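Local coordinates for uncharacterized protein (Bacteroides thetaiotaomicron, PDB 4QNI) that is of unknown function but is probably a surface lipoprotein that helps bind nutrients, at residues Y28-R33 with G46-Q51; A102-P107 with L123-R128. One frame throughout, in Å; residues are numbered along the deposited sequence.

Interaction 1: residues Y28-R33 with G46-Q51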
ATOM      1  N   TYR A  28     -17.731   2.915 -20.520  1.00 38.77           N
ATOM      2  CA  TYR A  28     -19.143   2.681 -20.761  1.00 38.74           C
ATOM      3  C   TYR A  28     -19.614   3.654 -21.815  1.00 41.68           C
ATOM      4  O   TYR A  28     -19.460   4.870 -21.680  1.00 42.12           O
ATOM      5  CB  TYR A  28     -19.938   2.788 -19.438  1.00 41.38           C
ATOM      6  CG  TYR A  28     -19.765   1.565 -18.558  1.00 44.33           C
ATOM      7  CD1 TYR A  28     -20.657   0.494 -18.635  1.00 47.81           C
ATOM      8  CD2 TYR A  28     -18.696   1.465 -17.663  1.00 44.06           C
ATOM      9  CE1 TYR A  28     -20.492  -0.647 -17.844  1.00 50.42           C
ATOM     10  CE2 TYR A  28     -18.530   0.338 -16.856  1.00 44.60           C
ATOM     11  CZ  TYR A  28     -19.418  -0.725 -16.965  1.00 58.88           C
ATOM     12  OH  TYR A  28     -19.276  -1.857 -16.189  1.00 68.44           O
ATOM     13  N   VAL A  29     -20.130   3.095 -22.901  1.00 37.09           N
ATOM     14  CA  VAL A  29     -20.562   3.809 -24.104  1.00 36.52           C
ATOM     15  C   VAL A  29     -22.048   3.480 -24.353  1.00 38.85           C
ATOM     16  O   VAL A  29     -22.385   2.302 -24.356  1.00 37.13           O
ATOM     17  CB  VAL A  29     -19.686   3.413 -25.344  1.00 38.20           C
ATOM     18  CG1 VAL A  29     -20.004   4.293 -26.543  1.00 38.57           C
ATOM     19  CG2 VAL A  29     -18.194   3.423 -25.035  1.00 37.21           C
ATOM     20  N   PRO A  30     -22.960   4.449 -24.555  1.00 36.40           N
ATOM     21  CA  PRO A  30     -24.362   4.058 -24.800  1.00 36.84           C
ATOM     22  C   PRO A  30     -24.432   3.219 -26.063  1.00 39.85           C
ATOM     23  O   PRO A  30     -23.699   3.513 -27.003  1.00 38.09           O
ATOM     24  CB  PRO A  30     -25.120   5.390 -24.934  1.00 39.57           C
ATOM     25  CG  PRO A  30     -24.112   6.408 -25.112  1.00 44.68           C
ATOM     26  CD  PRO A  30     -22.784   5.913 -24.587  1.00 38.93           C
ATOM     27  N   TYR A  31     -25.240   2.128 -26.056  1.00 35.89           N
ATOM     28  CA  TYR A  31     -25.371   1.247 -27.219  1.00 34.69           C
ATOM     29  C   TYR A  31     -25.828   2.088 -28.417  1.00 41.10           C
ATOM     30  O   TYR A  31     -25.283   1.950 -29.509  1.00 42.37           O
ATOM     31  CB  TYR A  31     -26.306   0.083 -26.920  1.00 33.15           C
ATOM     32  CG  TYR A  31     -26.652  -0.728 -28.148  1.00 33.19           C
ATOM     33  CD1 TYR A  31     -25.770  -1.682 -28.650  1.00 33.49           C
ATOM     34  CD2 TYR A  31     -27.870  -0.548 -28.807  1.00 33.86           C
ATOM     35  CE1 TYR A  31     -26.079  -2.423 -29.793  1.00 31.05           C
ATOM     36  CE2 TYR A  31     -28.189  -1.284 -29.944  1.00 34.64           C
ATOM     37  CZ  TYR A  31     -27.291  -2.225 -30.431  1.00 37.93           C
ATOM     38  OH  TYR A  31     -27.604  -2.980 -31.537  1.00 36.87           O
ATOM     39  N   SER A  32     -26.762   3.004 -28.172  1.00 37.63           N
ATOM     40  CA  SER A  32     -27.261   3.972 -29.125  1.00 39.58           C
ATOM     41  C   SER A  32     -27.068   5.384 -28.578  1.00 45.37           C
ATOM     42  O   SER A  32     -27.454   5.674 -27.451  1.00 44.32           O
ATOM     43  CB  SER A  32     -28.740   3.729 -29.439  1.00 42.36           C
ATOM     44  OG  SER A  32     -28.947   2.538 -30.169  1.00 46.83           O
ATOM     45  N   ARG A  33     -26.461   6.248 -29.366  1.00 47.05           N
ATOM     46  CA  ARG A  33     -26.314   7.659 -29.031  1.00 49.44           C
ATOM     47  C   ARG A  33     -27.547   8.410 -29.536  1.00 58.06           C
ATOM     48  O   ARG A  33     -27.868   8.373 -30.730  1.00 58.25           O
ATOM     49  CB  ARG A  33     -25.020   8.243 -29.638  1.00 49.50           C
ATOM     50  CG  ARG A  33     -24.767   9.702 -29.276  1.00 49.46           C
ATOM     51  CD  ARG A  33     -24.484   9.878 -27.792  1.00 37.90           C
ATOM     52  NE  ARG A  33     -23.191   9.312 -27.405  1.00 43.41           N
ATOM     53  CZ  ARG A  33     -22.693   9.378 -26.176  1.00 62.36           C
ATOM     54  NH1 ARG A  33     -23.413   9.900 -25.184  1.00 53.43           N
ATOM     55  NH2 ARG A  33     -21.494   8.874 -25.913  1.00 50.99           N
ATOM     56  N   GLY A  46     -27.679   1.100 -32.283  1.00 41.97           N
ATOM     57  CA  GLY A  46     -26.352   0.497 -32.203  1.00 40.79           C
ATOM     58  C   GLY A  46     -25.181   1.341 -32.673  1.00 44.38           C
ATOM     59  O   GLY A  46     -24.047   0.848 -32.682  1.00 43.81           O
ATOM     60  N   ARG A  47     -25.450   2.602 -33.109  1.00 40.46           N
ATOM     61  CA  ARG A  47     -24.441   3.560 -33.536  1.00 40.20           C
ATOM     62  C   ARG A  47     -24.225   4.514 -32.420  1.00 45.19           C
ATOM     63  O   ARG A  47     -25.180   5.059 -31.860  1.00 46.64           O
ATOM     64  CB  ARG A  47     -24.807   4.293 -34.832  1.00 39.46           C
ATOM     65  CG  ARG A  47     -24.211   3.670 -36.091  1.00 38.30           C
ATOM     66  CD  ARG A  47     -24.548   2.179 -36.269  1.00 42.14           C
ATOM     67  NE  ARG A  47     -25.992   1.916 -36.270  1.00 46.24           N
ATOM     68  CZ  ARG A  47     -26.781   2.032 -37.337  1.00 59.67           C
ATOM     69  NH1 ARG A  47     -26.276   2.382 -38.511  1.00 46.44           N
ATOM     70  NH2 ARG A  47     -28.076   1.772 -37.242  1.00 52.16           N
ATOM     71  N   SER A  48     -22.972   4.694 -32.057  1.00 39.49           N
ATOM     72  CA  SER A  48     -22.644   5.526 -30.917  1.00 38.49           C
ATOM     73  C   SER A  48     -21.258   6.157 -31.049  1.00 43.45           C
ATOM     74  O   SER A  48     -20.620   6.064 -32.111  1.00 43.65           O
ATOM     75  CB  SER A  48     -22.713   4.676 -29.657  1.00 36.72           C
ATOM     76  OG  SER A  48     -22.774   5.500 -28.513  1.00 43.69           O
ATOM     77  N   ASN A  49     -20.800   6.814 -29.967  1.00 39.64           N
ATOM     78  CA  ASN A  49     -19.497   7.468 -29.946  1.00 39.85           C
ATOM     79  C   ASN A  49     -19.017   7.627 -28.540  1.00 43.80           C
ATOM     80  O   ASN A  49     -19.796   7.514 -27.606  1.00 43.86           O
ATOM     81  CB  ASN A  49     -19.533   8.845 -30.653  1.00 40.38           C
ATOM     82  CG  ASN A  49     -20.251   9.917 -29.871  1.00 58.79           C
ATOM     83  OD1 ASN A  49     -21.460  10.004 -29.894  1.00 55.66           O
ATOM     84  ND2 ASN A  49     -19.525  10.729 -29.125  1.00 55.20           N
ATOM     85  N   TYR A  50     -17.737   7.939 -28.390  1.00 41.15           N
ATOM     86  CA  TYR A  50     -17.138   8.213 -27.100  1.00 40.74           C
ATOM     87  C   TYR A  50     -16.010   9.214 -27.277  1.00 44.08           C
ATOM     88  O   TYR A  50     -15.103   8.980 -28.073  1.00 42.67           O
ATOM     89  CB  TYR A  50     -16.641   6.922 -26.433  1.00 40.57           C
ATOM     90  CG  TYR A  50     -16.223   7.130 -24.996  1.00 44.30           C
ATOM     91  CD1 TYR A  50     -17.151   7.038 -23.958  1.00 46.76           C
ATOM     92  CD2 TYR A  50     -14.900   7.410 -24.666  1.00 45.35           C
ATOM     93  CE1 TYR A  50     -16.777   7.229 -22.635  1.00 46.69           C
ATOM     94  CE2 TYR A  50     -14.510   7.596 -23.339  1.00 47.50           C
ATOM     95  CZ  TYR A  50     -15.456   7.506 -22.326  1.00 54.95           C
ATOM     96  OH  TYR A  50     -15.102   7.679 -21.015  1.00 53.67           O
ATOM     97  N   GLN A  51     -16.061  10.313 -26.521  1.00 41.63           N
ATOM     98  CA  GLN A  51     -15.060  11.372 -26.549  1.00 42.47           C
ATOM     99  C   GLN A  51     -13.963  11.056 -25.510  1.00 46.98           C
ATOM    100  O   GLN A  51     -14.180  11.157 -24.302  1.00 46.92           O
ATOM    101  CB  GLN A  51     -15.728  12.718 -26.306  1.00 45.09           C
ATOM    102  CG  GLN A  51     -16.623  13.132 -27.461  1.00 57.02           C
ATOM    103  CD  GLN A  51     -15.969  14.191 -28.293  1.00 88.59           C
ATOM    104  OE1 GLN A  51     -15.232  13.911 -29.247  1.00 87.92           O
ATOM    105  NE2 GLN A  51     -16.216  15.441 -27.941  1.00 83.03           N
TER
HETATM  106  O   HOH W   1     -16.979   5.591 -19.070  1.00 55.18           O
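From V29 opposite Y50 to R33 beside S48, the two segments run side by side: 28-30 passes 47-51 at 140° between N-to-C directions, with 6.6 Å between their axes, and the turn after P30 follows. The two strands belong to different sheets, consistent with a sandwich of the E-set (immunoglobulin-like) kind. R33 N donates to R47 O (3.0 Å), and S48 reaches back with its hydroxyl, OG giving its proton to P30 O at 2.7 Å; a small polar residue suits this inward place. R33 is long enough to bridge further. Bent at chi2 (67°) and chi3 (69°), its chain folds back over the proline, with P30 CG over the centre of one guanidinium face. R33 NH2 then meets N49 O at 2.8 Å, above that carbonyl's plane, while R33 NE makes a weak bond to N49 OD1. At the turn, G46 N binds S32 OG (2.9 Å) and G46 CA lies over the Y31 ring in a CH-pi contact, 3.6 Å from its centroid. Glycine fits because phi is positive and a CB would clash with Y31 OH, which bonds E45. On the apolar side, V29 CG2 packs 3.9 Å from Y50 CD1.

Interaction 2: residues A102-P107 with L123-R128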
ATOM      1  N   ALA A 102     -15.438  -3.757 -37.894  1.00 50.37           N
ATOM      2  CA  ALA A 102     -16.157  -2.522 -38.143  1.00 51.04           C
ATOM      3  C   ALA A 102     -16.912  -2.071 -36.884  1.00 48.16           C
ATOM      4  O   ALA A 102     -17.949  -1.419 -36.977  1.00 44.22           O
ATOM      5  CB  ALA A 102     -17.105  -2.715 -39.323  1.00 53.69           C
ATOM      6  N   TYR A 103     -16.338  -2.389 -35.703  1.00 42.39           N
ATOM      7  CA  TYR A 103     -16.929  -2.026 -34.433  1.00 40.49           C
ATOM      8  C   TYR A 103     -16.546  -0.633 -34.040  1.00 43.68           C
ATOM      9  O   TYR A 103     -17.379   0.089 -33.524  1.00 44.10           O
ATOM     10  CB  TYR A 103     -16.513  -3.013 -33.340  1.00 40.03           C
ATOM     11  CG  TYR A 103     -17.147  -4.379 -33.469  1.00 39.77           C
ATOM     12  CD1 TYR A 103     -18.514  -4.518 -33.694  1.00 40.36           C
ATOM     13  CD2 TYR A 103     -16.384  -5.539 -33.340  1.00 40.33           C
ATOM     14  CE1 TYR A 103     -19.105  -5.775 -33.804  1.00 40.93           C
ATOM     15  CE2 TYR A 103     -16.972  -6.803 -33.416  1.00 41.24           C
ATOM     16  CZ  TYR A 103     -18.334  -6.914 -33.639  1.00 46.47           C
ATOM     17  OH  TYR A 103     -18.915  -8.152 -33.751  1.00 49.53           O
ATOM     18  N   ALA A 104     -15.302  -0.241 -34.318  1.00 39.88           N
ATOM     19  CA  ALA A 104     -14.769   1.026 -33.891  1.00 39.12           C
ATOM     20  C   ALA A 104     -13.928   1.715 -34.942  1.00 44.79           C
ATOM     21  O   ALA A 104     -13.172   1.072 -35.663  1.00 44.98           O
ATOM     22  CB  ALA A 104     -13.907   0.792 -32.663  1.00 39.05           C
ATOM     23  N   SER A 105     -14.000   3.035 -34.958  1.00 41.73           N
ATOM     24  CA  SER A 105     -13.158   3.896 -35.765  1.00 42.76           C
ATOM     25  C   SER A 105     -12.764   5.110 -34.908  1.00 49.25           C
ATOM     26  O   SER A 105     -13.460   5.444 -33.938  1.00 49.16           O
ATOM     27  CB  SER A 105     -13.860   4.310 -37.049  1.00 46.65           C
ATOM     28  OG  SER A 105     -14.957   5.150 -36.746  1.00 64.98           O
ATOM     29  N   TYR A 106     -11.651   5.749 -35.250  1.00 46.34           N
ATOM     30  CA  TYR A 106     -11.143   6.931 -34.557  1.00 47.33           C
ATOM     31  C   TYR A 106     -10.148   7.672 -35.477  1.00 52.99           C
ATOM     32  O   TYR A 106      -9.509   7.033 -36.332  1.00 51.07           O
ATOM     33  CB  TYR A 106     -10.469   6.559 -33.192  1.00 47.85           C
ATOM     34  CG  TYR A 106      -9.441   5.450 -33.303  1.00 49.05           C
ATOM     35  CD1 TYR A 106      -9.822   4.113 -33.253  1.00 50.79           C
ATOM     36  CD2 TYR A 106      -8.094   5.735 -33.520  1.00 49.29           C
ATOM     37  CE1 TYR A 106      -8.901   3.091 -33.471  1.00 52.06           C
ATOM     38  CE2 TYR A 106      -7.157   4.720 -33.707  1.00 48.93           C
ATOM     39  CZ  TYR A 106      -7.568   3.400 -33.695  1.00 57.35           C
ATOM     40  OH  TYR A 106      -6.659   2.391 -33.892  1.00 61.09           O
ATOM     41  N   PRO A 107      -9.956   8.999 -35.311  1.00 50.24           N
ATOM     42  CA  PRO A 107      -8.929   9.662 -36.125  1.00 51.45           C
ATOM     43  C   PRO A 107      -7.544   9.183 -35.712  1.00 55.63           C
ATOM     44  O   PRO A 107      -7.341   8.835 -34.549  1.00 53.89           O
ATOM     45  CB  PRO A 107      -9.123  11.150 -35.837  1.00 54.03           C
ATOM     46  CG  PRO A 107      -9.878  11.219 -34.578  1.00 57.54           C
ATOM     47  CD  PRO A 107     -10.594   9.928 -34.356  1.00 51.55           C
ATOM     48  N   LEU A 123     -14.150   8.628 -30.596  1.00 40.83           N
ATOM     49  CA  LEU A 123     -14.251   7.223 -30.998  1.00 38.59           C
ATOM     50  C   LEU A 123     -15.659   6.980 -31.540  1.00 41.01           C
ATOM     51  O   LEU A 123     -16.610   7.360 -30.857  1.00 40.10           O
ATOM     52  CB  LEU A 123     -13.983   6.299 -29.776  1.00 36.75           C
ATOM     53  CG  LEU A 123     -12.766   6.577 -28.903  1.00 38.75           C
ATOM     54  CD1 LEU A 123     -12.760   5.657 -27.665  1.00 35.58           C
ATOM     55  CD2 LEU A 123     -11.467   6.425 -29.705  1.00 41.09           C
ATOM     56  N   LYS A 124     -15.809   6.377 -32.749  1.00 36.74           N
ATOM     57  CA  LYS A 124     -17.129   6.075 -33.310  1.00 35.82           C
ATOM     58  C   LYS A 124     -17.341   4.589 -33.206  1.00 40.64           C
ATOM     59  O   LYS A 124     -16.388   3.827 -33.359  1.00 40.84           O
ATOM     60  CB  LYS A 124     -17.308   6.578 -34.741  1.00 38.85           C
ATOM     61  CG  LYS A 124     -17.031   8.079 -34.940  1.00 46.65           C
ATOM     62  CD  LYS A 124     -18.057   9.002 -34.271  1.00 53.16           C
ATOM     63  CE  LYS A 124     -18.171  10.299 -35.043  1.00 63.21           C
ATOM     64  NZ  LYS A 124     -18.908  11.340 -34.284  1.00 73.15           N
ATOM     65  N   PHE A 125     -18.561   4.176 -32.871  1.00 36.98           N
ATOM     66  CA  PHE A 125     -18.852   2.775 -32.656  1.00 36.46           C
ATOM     67  C   PHE A 125     -20.088   2.315 -33.393  1.00 42.88           C
ATOM     68  O   PHE A 125     -21.071   3.047 -33.525  1.00 40.31           O
ATOM     69  CB  PHE A 125     -19.050   2.471 -31.158  1.00 36.78           C
ATOM     70  CG  PHE A 125     -17.831   2.659 -30.304  1.00 37.06           C
ATOM     71  CD1 PHE A 125     -16.861   1.667 -30.222  1.00 37.07           C
ATOM     72  CD2 PHE A 125     -17.674   3.808 -29.534  1.00 38.25           C
ATOM     73  CE1 PHE A 125     -15.747   1.827 -29.402  1.00 36.72           C
ATOM     74  CE2 PHE A 125     -16.552   3.969 -28.711  1.00 39.24           C
ATOM     75  CZ  PHE A 125     -15.580   2.997 -28.682  1.00 36.82           C
ATOM     76  N   ASP A 126     -20.027   1.049 -33.827  1.00 41.01           N
ATOM     77  CA  ASP A 126     -21.105   0.324 -34.469  1.00 40.68           C
ATOM     78  C   ASP A 126     -21.179  -0.989 -33.726  1.00 42.53           C
ATOM     79  O   ASP A 126     -20.360  -1.885 -33.960  1.00 41.37           O
ATOM     80  CB  ASP A 126     -20.881   0.157 -35.980  1.00 42.84           C
ATOM     81  CG  ASP A 126     -22.105  -0.384 -36.698  1.00 48.76           C
ATOM     82  OD1 ASP A 126     -23.072  -0.783 -36.012  1.00 48.18           O
ATOM     83  OD2 ASP A 126     -22.105  -0.391 -37.942  1.00 56.54           O
ATOM     84  N   PHE A 127     -22.087  -1.043 -32.738  1.00 36.80           N
ATOM     85  CA  PHE A 127     -22.234  -2.180 -31.849  1.00 34.90           C
ATOM     86  C   PHE A 127     -23.252  -3.193 -32.364  1.00 41.60           C
ATOM     87  O   PHE A 127     -23.467  -4.220 -31.726  1.00 42.31           O
ATOM     88  CB  PHE A 127     -22.615  -1.705 -30.456  1.00 35.65           C
ATOM     89  CG  PHE A 127     -21.648  -0.799 -29.705  1.00 36.53           C
ATOM     90  CD1 PHE A 127     -20.325  -1.188 -29.490  1.00 38.15           C
ATOM     91  CD2 PHE A 127     -22.094   0.382 -29.106  1.00 37.30           C
ATOM     92  CE1 PHE A 127     -19.452  -0.380 -28.751  1.00 38.97           C
ATOM     93  CE2 PHE A 127     -21.222   1.181 -28.354  1.00 40.13           C
ATOM     94  CZ  PHE A 127     -19.914   0.785 -28.163  1.00 38.05           C
ATOM     95  N   ARG A 128     -23.866  -2.933 -33.512  1.00 40.26           N
ATOM     96  CA  ARG A 128     -24.837  -3.860 -34.091  1.00 41.15           C
ATOM     97  C   ARG A 128     -24.265  -5.277 -34.224  1.00 45.31           C
ATOM     98  O   ARG A 128     -23.200  -5.483 -34.812  1.00 45.65           O
ATOM     99  CB  ARG A 128     -25.312  -3.350 -35.445  1.00 39.99           C
ATOM    100  CG  ARG A 128     -26.268  -2.180 -35.271  1.00 44.01           C
ATOM    101  CD  ARG A 128     -26.713  -1.625 -36.589  1.00 40.42           C
ATOM    102  NE  ARG A 128     -25.592  -1.190 -37.417  1.00 47.72           N
ATOM    103  CZ  ARG A 128     -25.676  -0.911 -38.712  1.00 61.64           C
ATOM    104  NH1 ARG A 128     -26.835  -1.034 -39.350  1.00 55.24           N
ATOM    105  NH2 ARG A 128     -24.610  -0.497 -39.376  1.00 49.02           N
TER
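The Y103 ring turns its edge to D126, with CD1 3.2 Å from D126 O in the ring plane, while W136 meets the same ring edge-to-face. Beyond it, the F127 ring has F125 CB over one face, and the guanidinium of R128 receives the D126 carboxylate at its edge. These groups lie at one end of an antiparallel ladder in which the short strand 104-105 borders a three-stranded sheet, one layer of what is probably an E-set domain. S105 and K124 form the hydrogen-bonded pair, with K124 N to S105 O at 2.8 Å and S105 N to K124 O at 3.0 Å; D126 N to Y103 O (2.8 Å) continues it. A104 and F125 are the non-hydrogen-bonded pair, the small CB of A104 resting 3.9 Å from F125 CE1. D126, with CG anti to the backbone N (chi1 -170°), presents both oxygens to R128, which grips them side-on: R128 NE takes the syn lone pair of OD1 and NH2 reaches OD2. Putting an alanine here would probably leave the R128 guanidinium without its carboxylate mate and freer to turn. On the sheet face opposite A104 and F125, K124 NZ goes to D122 and E42, and S105 OG lies 3.4 Å from K124 CB.

Strand 47-56 lies next to strand 118-126, so interactions 1 and 2 meet in one antiparallel sheet, their centres about 9 Å apart. Two probable backbone hydrogen bonds join them: Y50 O to L123 N and G46 O to F127 N, both 2.7 Å. Interaction 2 thus adds strand 104-105 on one side of strand 118-126, while interaction 1 ties strand 47-56, on the other side, to strand 24-30 of the second sheet. F125 is shared, touching A104 in its own contact and V29 and Y50 in the other; F127 likewise reaches V29 and Y31. R47 CD also packs 3.3 Å from D126 OD1. No ligand site is established; the 1,2-ethanediol about 4 Å from the Y28 side chain probably comes from the crystallisation liquor.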